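Local coordinates for protein NAD nucleotidase (Haemophilus influenzae, PDB 3ZTV) that degrades NAD to adenosine and nicotinamide riboside in the periplasm, acting as both a pyrophosphatase and a zinc-dependent 5'-nucleotidase, at residues D86-L100 against L112-S125. Residues are numbered along the deposited sequence; the frame is centred on the assembly and turned at random.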
loop_
_atom_site.group_PDB
_atom_site.type_symbol
_atom_site.label_atom_id
_atom_site.label_comp_id
_atom_site.label_asym_id
_atom_site.label_seq_id
_atom_site.Cartn_x
_atom_site.Cartn_y
_atom_site.Cartn_z
ATOM N N ASP A 86 -1.230 8.276 -33.666
ATOM C CA ASP A 86 -0.753 8.943 -32.460
ATOM C C ASP A 86 0.751 8.783 -32.326
ATOM O O ASP A 86 1.457 9.747 -32.030
ATOM C CB ASP A 86 -1.481 8.410 -31.229
ATOM C CG ASP A 86 -2.930 8.824 -31.204
ATOM O OD1 ASP A 86 -3.182 10.041 -31.085
ATOM O OD2 ASP A 86 -3.815 7.950 -31.317
ATOM N N ALA A 87 1.261 7.574 -32.552
ATOM C CA ALA A 87 2.702 7.356 -32.495
ATOM C C ALA A 87 3.439 8.241 -33.494
ATOM O O ALA A 87 4.494 8.800 -33.177
ATOM C CB ALA A 87 3.047 5.873 -32.709
ATOM N N ALA A 88 2.880 8.378 -34.696
ATOM C CA ALA A 88 3.520 9.155 -35.746
ATOM C C ALA A 88 3.666 10.631 -35.363
ATOM O O ALA A 88 4.735 11.234 -35.533
ATOM C CB ALA A 88 2.747 9.007 -37.060
ATOM N N VAL A 89 2.592 11.223 -34.862
ATOM C CA VAL A 89 2.656 12.644 -34.507
ATOM C C VAL A 89 3.485 12.882 -33.239
ATOM O O VAL A 89 4.182 13.899 -33.124
ATOM C CB VAL A 89 1.267 13.328 -34.450
ATOM C CG1 VAL A 89 0.557 13.233 -35.821
ATOM C CG2 VAL A 89 0.399 12.737 -33.348
ATOM N N MET A 90 3.442 11.937 -32.306
ATOM C CA MET A 90 4.295 12.013 -31.116
ATOM C C MET A 90 5.769 11.932 -31.491
ATOM O O MET A 90 6.589 12.715 -31.001
ATOM C CB MET A 90 3.934 10.898 -30.130
ATOM C CG MET A 90 2.579 11.095 -29.470
ATOM S SD MET A 90 1.966 9.637 -28.594
ATOM C CE MET A 90 2.938 9.678 -27.080
ATOM N N ASN A 91 6.111 10.997 -32.379
ATOM C CA ASN A 91 7.482 10.881 -32.854
ATOM C C ASN A 91 7.945 12.195 -33.478
ATOM O O ASN A 91 9.079 12.629 -33.259
ATOM C CB ASN A 91 7.602 9.745 -33.868
ATOM C CG ASN A 91 7.547 8.373 -33.220
ATOM O OD1 ASN A 91 7.688 8.238 -32.001
ATOM N ND2 ASN A 91 7.362 7.344 -34.035
ATOM N N ALA A 92 7.059 12.830 -34.244
ATOM C CA ALA A 92 7.382 14.083 -34.926
ATOM C C ALA A 92 7.612 15.243 -33.960
ATOM O O ALA A 92 8.243 16.242 -34.319
ATOM C CB ALA A 92 6.297 14.437 -35.941
ATOM N N GLY A 93 7.093 15.120 -32.739
ATOM C CA GLY A 93 7.314 16.115 -31.709
ATOM C C GLY A 93 8.588 15.918 -30.905
ATOM O O GLY A 93 8.956 16.784 -30.110
ATOM N N ASN A 94 9.255 14.778 -31.090
ATOM C CA ASN A 94 10.515 14.512 -30.396
ATOM C C ASN A 94 10.447 14.765 -28.889
ATOM O O ASN A 94 11.329 15.396 -28.299
ATOM C CB ASN A 94 11.659 15.307 -31.035
ATOM C CG ASN A 94 11.971 14.838 -32.438
ATOM O OD1 ASN A 94 11.728 15.549 -33.415
ATOM N ND2 ASN A 94 12.498 13.627 -32.548
ATOM N N PHE A 95 9.384 14.265 -28.268
ATOM C CA PHE A 95 9.294 14.249 -26.811
ATOM C C PHE A 95 10.475 13.494 -26.199
ATOM O O PHE A 95 10.944 12.504 -26.767
ATOM C CB PHE A 95 7.996 13.559 -26.393
ATOM C CG PHE A 95 6.764 14.345 -26.718
ATOM C CD1 PHE A 95 6.152 14.252 -27.964
ATOM C CD2 PHE A 95 6.215 15.179 -25.774
ATOM C CE1 PHE A 95 5.015 14.995 -28.251
ATOM C CE2 PHE A 95 5.080 15.922 -26.060
ATOM C CZ PHE A 95 4.485 15.827 -27.299
ATOM N N HIS A 96 10.941 13.936 -25.040
ATOM C CA HIS A 96 11.958 13.180 -24.313
ATOM C C HIS A 96 11.385 11.969 -23.574
ATOM O O HIS A 96 12.032 10.921 -23.492
ATOM C CB HIS A 96 12.682 14.066 -23.302
ATOM C CG HIS A 96 13.467 15.178 -23.919
ATOM N ND1 HIS A 96 14.603 14.979 -24.675
ATOM C CD2 HIS A 96 13.279 16.516 -23.870
ATOM C CE1 HIS A 96 15.069 16.151 -25.076
ATOM N NE2 HIS A 96 14.292 17.099 -24.588
ATOM N N TYR A 97 10.190 12.130 -23.000
ATOM C CA TYR A 97 9.553 11.060 -22.223
ATOM C C TYR A 97 8.042 11.094 -22.316
ATOM O O TYR A 97 7.444 12.169 -22.418
ATOM C CB TYR A 97 9.939 11.130 -20.735
ATOM C CG TYR A 97 11.436 11.135 -20.486
ATOM C CD1 TYR A 97 12.167 9.953 -20.499
ATOM C CD2 TYR A 97 12.122 12.321 -20.233
ATOM C CE1 TYR A 97 13.534 9.956 -20.286
ATOM C CE2 TYR A 97 13.490 12.327 -20.017
ATOM C CZ TYR A 97 14.186 11.149 -20.038
ATOM O OH TYR A 97 15.542 11.176 -19.818
ATOM N N PHE A 98 7.449 9.903 -22.265
ATOM C CA PHE A 98 6.006 9.680 -22.238
ATOM C C PHE A 98 5.748 8.756 -21.055
ATOM O O PHE A 98 6.501 7.794 -20.850
ATOM C CB PHE A 98 5.614 8.971 -23.538
ATOM C CG PHE A 98 4.194 8.435 -23.591
ATOM C CD1 PHE A 98 3.092 9.269 -23.507
ATOM C CD2 PHE A 98 3.980 7.077 -23.809
ATOM C CE1 PHE A 98 1.800 8.753 -23.591
ATOM C CE2 PHE A 98 2.703 6.570 -23.905
ATOM C CZ PHE A 98 1.612 7.401 -23.808
ATOM N N THR A 99 4.711 9.029 -20.268
ATOM C CA THR A 99 4.305 8.084 -19.225
ATOM C C THR A 99 2.954 7.454 -19.591
ATOM O O THR A 99 2.131 8.065 -20.269
ATOM C CB THR A 99 4.289 8.722 -17.798
ATOM O OG1 THR A 99 4.427 7.689 -16.813
ATOM C CG2 THR A 99 3.007 9.489 -17.554
ATOM N N LEU A 100 2.751 6.220 -19.148
ATOM C CA LEU A 100 1.477 5.546 -19.387
ATOM C C LEU A 100 0.326 6.169 -18.609
ATOM O O LEU A 100 0.463 6.469 -17.419
ATOM C CB LEU A 100 1.587 4.057 -19.024
ATOM C CG LEU A 100 2.679 3.245 -19.715
ATOM C CD1 LEU A 100 2.718 1.845 -19.125
ATOM C CD2 LEU A 100 2.426 3.209 -21.221
ATOM N N LEU A 112 -1.945 -1.859 -26.277
ATOM C CA LEU A 112 -0.824 -1.019 -25.874
ATOM C C LEU A 112 0.415 -1.361 -26.692
ATOM O O LEU A 112 1.162 -0.479 -27.105
ATOM C CB LEU A 112 -0.542 -1.144 -24.373
ATOM C CG LEU A 112 0.604 -0.270 -23.856
ATOM C CD1 LEU A 112 0.474 1.172 -24.349
ATOM C CD2 LEU A 112 0.671 -0.330 -22.335
ATOM N N LEU A 113 0.627 -2.650 -26.943
ATOM C CA LEU A 113 1.759 -3.059 -27.754
ATOM C C LEU A 113 1.724 -2.391 -29.136
ATOM O O LEU A 113 2.760 -1.999 -29.666
ATOM C CB LEU A 113 1.802 -4.583 -27.880
ATOM C CG LEU A 113 3.054 -5.148 -28.553
ATOM C CD1 LEU A 113 4.301 -4.806 -27.753
ATOM C CD2 LEU A 113 2.920 -6.654 -28.735
ATOM N N LYS A 114 0.526 -2.253 -29.708
ATOM C CA LYS A 114 0.386 -1.653 -31.037
ATOM C C LYS A 114 0.754 -0.170 -31.051
ATOM O O LYS A 114 1.205 0.362 -32.066
ATOM C CB LYS A 114 -1.031 -1.855 -31.579
ATOM C CG LYS A 114 -1.335 -3.291 -31.961
ATOM C CD LYS A 114 -2.746 -3.434 -32.506
ATOM C CE LYS A 114 -2.939 -2.578 -33.745
ATOM N NZ LYS A 114 -4.331 -2.660 -34.273
ATOM N N LEU A 115 0.543 0.514 -29.930
ATOM C CA LEU A 115 1.030 1.888 -29.793
ATOM C C LEU A 115 2.547 1.925 -29.617
ATOM O O LEU A 115 3.249 2.707 -30.257
ATOM C CB LEU A 115 0.360 2.603 -28.612
ATOM C CG LEU A 115 0.958 3.963 -28.226
ATOM C CD1 LEU A 115 0.690 4.999 -29.312
ATOM C CD2 LEU A 115 0.413 4.470 -26.894
ATOM N N LEU A 116 3.055 1.067 -28.738
ATOM C CA LEU A 116 4.464 1.133 -28.356
ATOM C C LEU A 116 5.428 0.724 -29.479
ATOM O O LEU A 116 6.551 1.224 -29.540
ATOM C CB LEU A 116 4.718 0.303 -27.087
ATOM C CG LEU A 116 3.981 0.778 -25.825
ATOM C CD1 LEU A 116 4.415 -0.021 -24.602
ATOM C CD2 LEU A 116 4.203 2.264 -25.574
ATOM N N GLU A 117 4.992 -0.184 -30.353
ATOM C CA GLU A 117 5.872 -0.681 -31.414
ATOM C C GLU A 117 6.378 0.452 -32.317
ATOM O O GLU A 117 7.586 0.605 -32.477
ATOM C CB GLU A 117 5.210 -1.802 -32.227
ATOM C CG GLU A 117 6.095 -2.404 -33.317
ATOM C CD GLU A 117 7.232 -3.260 -32.772
ATOM O OE1 GLU A 117 7.504 -3.207 -31.551
ATOM O OE2 GLU A 117 7.855 -3.994 -33.569
ATOM N N PRO A 118 5.466 1.264 -32.891
ATOM C CA PRO A 118 5.909 2.395 -33.719
ATOM C C PRO A 118 6.425 3.602 -32.914
ATOM O O PRO A 118 7.111 4.455 -33.482
ATOM C CB PRO A 118 4.644 2.774 -34.503
ATOM C CG PRO A 118 3.509 2.307 -33.660
ATOM C CD PRO A 118 4.008 1.063 -32.959
ATOM N N LEU A 119 6.100 3.681 -31.621
ATOM C CA LEU A 119 6.471 4.842 -30.802
ATOM C C LEU A 119 7.960 4.821 -30.469
ATOM O O LEU A 119 8.469 3.824 -29.945
ATOM C CB LEU A 119 5.623 4.881 -29.524
ATOM C CG LEU A 119 5.832 6.076 -28.598
ATOM C CD1 LEU A 119 5.311 7.335 -29.258
ATOM C CD2 LEU A 119 5.147 5.845 -27.262
ATOM N N LYS A 120 8.666 5.906 -30.777
ATOM C CA LYS A 120 10.102 5.968 -30.519
ATOM C C LYS A 120 10.463 6.872 -29.333
ATOM O O LYS A 120 11.642 7.036 -28.999
ATOM C CB LYS A 120 10.854 6.388 -31.786
ATOM C CG LYS A 120 10.640 5.424 -32.954
ATOM C CD LYS A 120 10.885 3.980 -32.517
ATOM C CE LYS A 120 10.463 2.978 -33.579
ATOM N NZ LYS A 120 10.535 1.574 -33.078
ATOM N N ILE A 121 9.449 7.443 -28.697
ATOM C CA ILE A 121 9.635 8.244 -27.492
ATOM C C ILE A 121 9.874 7.309 -26.292
ATOM O O ILE A 121 9.088 6.391 -26.072
ATOM C CB ILE A 121 8.366 9.091 -27.220
ATOM C CG1 ILE A 121 7.983 9.941 -28.448
ATOM C CG2 ILE A 121 8.530 9.935 -25.969
ATOM C CD1 ILE A 121 9.138 10.727 -29.074
ATOM N N PRO A 122 10.942 7.544 -25.505
ATOM C CA PRO A 122 11.149 6.704 -24.315
ATOM C C PRO A 122 9.954 6.722 -23.368
ATOM O O PRO A 122 9.392 7.791 -23.098
ATOM C CB PRO A 122 12.357 7.351 -23.644
ATOM C CG PRO A 122 13.139 7.930 -24.788
ATOM C CD PRO A 122 12.083 8.446 -25.750
ATOM N N VAL A 123 9.577 5.549 -22.863
ATOM C CA VAL A 123 8.402 5.414 -22.009
ATOM C C VAL A 123 8.825 5.128 -20.563
ATOM O O VAL A 123 9.709 4.293 -20.315
ATOM C CB VAL A 123 7.464 4.290 -22.517
ATOM C CG1 VAL A 123 6.206 4.228 -21.681
ATOM C CG2 VAL A 123 7.127 4.483 -23.994
ATOM N N LEU A 124 8.191 5.812 -19.608
ATOM C CA LEU A 124 8.450 5.604 -18.181
ATOM C C LEU A 124 7.182 5.232 -17.419
ATOM O O LEU A 124 6.121 5.829 -17.641
ATOM C CB LEU A 124 9.008 6.884 -17.559
ATOM C CG LEU A 124 10.232 7.521 -18.202
ATOM C CD1 LEU A 124 10.533 8.866 -17.531
ATOM C CD2 LEU A 124 11.425 6.591 -18.117
ATOM N N SER A 125 7.300 4.279 -16.496
ATOM C CA SER A 125 6.222 3.983 -15.550
ATOM C C SER A 125 6.773 3.111 -14.426
ATOM O O SER A 125 7.146 1.951 -14.651
ATOM C CB SER A 125 5.034 3.292 -16.227
ATOM O OG SER A 125 3.963 3.193 -15.312
HETATM O O HOH W 1 2.716 5.649 -16.011
#
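F98 and V123 pair in parallel where strand 97-99 of the mixed sheet meets strand 123-124, whose far side is bonded to K141; helix 108-116 links them as a beta-alpha-beta unit of the calcineurin-like phosphoesterase domain. F98 carries both backbone bonds of the pairing: its N donates to P122 O (3.0 Å), and its O accepts from L124 N.

A second polar grip lies on helix 84-93, where the side-chain amide of N91 bonds both ways to the backbone of 118-120. N91 OD1 accepts from K120 N at 2.8 Å and an almost straight 169°, while its ND2 donates to P118 O, which lies in the amide plane. With both ends of the amide engaged, its flip is fixed and the 118-120 turn is tied to the helix.

The apolar packing fills the wedge between helix and strands. A87 CB sits against P118 CG (3.7 Å), and L119 reaches in with its two methyls divided: CD1 touches M90, CD2 touches F98 CD2 (3.8 Å). The F98 side chain swings anti to its own N (chi1 170°), which places the ring beside L119 CD2, with V123 CG2 at its edge; M90 CE covers one face, and H67 meets the ring edge-to-face. I121 packs against the 94-97 connection, its CG2 against F95 CB and its CD1 near F95 O. On the other side of the strands, L124 CD1 lies 3.6 Å from Y97 CD1, while the Y97 hydroxyl bonds D144.

Beyond the strand pair, near H203, a probable zinc ligand, the T99 side chain supplies a further bond. T99 OG1 donates to L124 O at 2.6 Å and also accepts from a water, which donates to L100 O as well and hydrogen-bonds to S125 OG, 2.8 Å away.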